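Long-range contact in replication protein B (Plasmid RSF1010, PDB 3H20), which synthesises primers on single-stranded DNA for plasmid replication and, as part of the relaxosome, probably cleaves one DNA strand at the transfer origin: residues K15-E20 against I63-Q68. Sequence-based numbering, arbitrary orientation.
Sequences KAMGCE and IRPAEQ
Met17, in the last turn of helix 6-17, reaches strand 59-65 with the end of its thioether, and no hydrogen bond accompanies this meeting of the two segments. Its SD lies 4.0 Å from CD1 of Ile63; the two chains run antiparallel, the sulfur lying beside the isoleucine methyl, so the meeting is alongside rather than end-on. Beyond the sulfur the chain bends (chi3 82°), which brings the methyl to the proline: Met17 CE is 4.0 Å from CD of Pro65, and the methionine chain lies roughly perpendicular to the proline. The same methyl comes within 4.4 Å of CA of Arg64, a backbone carbon, while the CB of that arginine points away and its guanidinium is held outside this contact, NH1 by a hydrogen bond to the carbonyl O of Arg141 and NE by a salt bridge to Asp23. Strand 21-28 lies between helix 6-17 and strand 59-65 in chain order and pairs antiparallel with the latter, and its Phe22 touches both Met17 and Ile63. The contact joins the C-terminal end of a helix to one face of the antiparallel sheet of the primase N-terminal domain, at the end of strand 59-65: Ile63 directs its CB toward the helix segment, Arg64 the other way. The side chain of Ile63 is about 10 Å from the bound diphosphate. Gly18 takes the chain out of helical geometry with a positive phi of 82°, and Cys19 follows in extended conformation. Its SG lies beside the backbone N (chi1 -41°), turned away from the carbonyl carbon, and rests against the proline ring, Cys19 SG being 3.6 Å from both CB and CG of Pro65.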
loop_
_atom_site.group_PDB
_atom_site.type_symbol
_atom_site.label_atom_id
_atom_site.label_comp_id
_atom_site.label_asym_id
_atom_site.label_seq_id
_atom_site.Cartn_x
_atom_site.Cartn_y
_atom_site.Cartn_z
ATOM N N LYS A 15 -0.186 -17.252 -24.700
ATOM C CA LYS A 15 0.983 -17.000 -25.545
ATOM C C LYS A 15 1.358 -15.524 -25.517
ATOM O O LYS A 15 2.544 -15.193 -25.400
ATOM C CB LYS A 15 0.763 -17.467 -26.995
ATOM C CG LYS A 15 1.969 -17.188 -27.938
ATOM C CD LYS A 15 1.621 -17.504 -29.391
ATOM C CE LYS A 15 2.529 -16.768 -30.377
ATOM N NZ LYS A 15 2.252 -17.215 -31.772
ATOM N N ALA A 16 0.349 -14.648 -25.609
ATOM C CA ALA A 16 0.579 -13.200 -25.649
ATOM C C ALA A 16 1.131 -12.702 -24.313
ATOM O O ALA A 16 1.967 -11.780 -24.267
ATOM C CB ALA A 16 -0.707 -12.466 -25.989
ATOM N N MET A 17 0.648 -13.298 -23.230
ATOM C CA MET A 17 1.167 -12.988 -21.890
ATOM C C MET A 17 2.590 -13.526 -21.750
ATOM O O MET A 17 3.464 -12.854 -21.207
ATOM C CB MET A 17 0.243 -13.527 -20.805
ATOM C CG MET A 17 -1.077 -12.723 -20.674
ATOM S SD MET A 17 -2.204 -13.424 -19.449
ATOM C CE MET A 17 -1.518 -12.741 -17.935
ATOM N N GLY A 18 2.816 -14.735 -22.255
ATOM C CA GLY A 18 4.158 -15.278 -22.380
ATOM C C GLY A 18 4.780 -15.920 -21.155
ATOM O O GLY A 18 5.927 -16.373 -21.227
ATOM N N CYS A 19 4.047 -15.972 -20.042
ATOM C CA CYS A 19 4.583 -16.551 -18.802
ATOM C C CYS A 19 4.675 -18.073 -18.863
ATOM O O CYS A 19 3.900 -18.732 -19.578
ATOM C CB CYS A 19 3.722 -16.171 -17.592
ATOM S SG CYS A 19 3.131 -14.482 -17.579
ATOM N N GLU A 20 5.614 -18.625 -18.097
ATOM C CA GLU A 20 5.666 -20.070 -17.878
ATOM C C GLU A 20 4.560 -20.529 -16.929
ATOM O O GLU A 20 3.967 -21.594 -17.134
ATOM C CB GLU A 20 7.039 -20.500 -17.350
ATOM C CG GLU A 20 8.191 -20.243 -18.325
ATOM C CD GLU A 20 8.180 -21.169 -19.541
ATOM O OE1 GLU A 20 7.387 -22.149 -19.570
ATOM O OE2 GLU A 20 8.981 -20.923 -20.472
ATOM N N ILE A 63 -6.997 -14.127 -14.116
ATOM C CA ILE A 63 -5.647 -14.590 -14.476
ATOM C C ILE A 63 -4.599 -13.504 -14.220
ATOM O O ILE A 63 -4.865 -12.298 -14.383
ATOM C CB ILE A 63 -5.562 -15.134 -15.960
ATOM C CG1 ILE A 63 -4.196 -15.792 -16.226
ATOM C CG2 ILE A 63 -5.810 -14.011 -17.002
ATOM C CD1 ILE A 63 -4.058 -16.441 -17.601
ATOM N N ARG A 64 -3.430 -13.944 -13.767
ATOM C CA ARG A 64 -2.252 -13.087 -13.645
ATOM C C ARG A 64 -1.017 -13.984 -13.718
ATOM O O ARG A 64 -1.125 -15.200 -13.501
ATOM C CB ARG A 64 -2.266 -12.297 -12.325
ATOM C CG ARG A 64 -2.176 -13.163 -11.060
ATOM C CD ARG A 64 -2.297 -12.351 -9.770
ATOM N NE ARG A 64 -2.237 -13.232 -8.604
ATOM C CZ ARG A 64 -2.663 -12.933 -7.380
ATOM N NH1 ARG A 64 -3.184 -11.741 -7.105
ATOM N NH2 ARG A 64 -2.562 -13.840 -6.410
ATOM N N PRO A 65 0.157 -13.396 -14.022
ATOM C CA PRO A 65 1.394 -14.171 -13.897
ATOM C C PRO A 65 1.581 -14.674 -12.468
ATOM O O PRO A 65 1.169 -14.000 -11.507
ATOM C CB PRO A 65 2.488 -13.160 -14.284
ATOM C CG PRO A 65 1.768 -12.142 -15.160
ATOM C CD PRO A 65 0.407 -12.025 -14.516
ATOM N N ALA A 66 2.156 -15.865 -12.328
ATOM C CA ALA A 66 2.404 -16.433 -11.008
ATOM C C ALA A 66 3.389 -15.567 -10.226
ATOM O O ALA A 66 4.195 -14.851 -10.817
ATOM C CB ALA A 66 2.926 -17.862 -11.126
ATOM N N GLU A 67 3.316 -15.634 -8.896
ATOM C CA GLU A 67 4.268 -14.943 -8.029
ATOM C C GLU A 67 5.673 -15.500 -8.254
ATOM O O GLU A 67 5.857 -16.714 -8.346
ATOM C CB GLU A 67 3.873 -15.120 -6.559
ATOM N N GLN A 68 6.658 -14.611 -8.346
ATOM C CA GLN A 68 8.045 -15.007 -8.652
ATOM C C GLN A 68 8.241 -15.611 -10.063
ATOM O O GLN A 68 9.249 -16.267 -10.334
ATOM C CB GLN A 68 8.627 -15.923 -7.563
#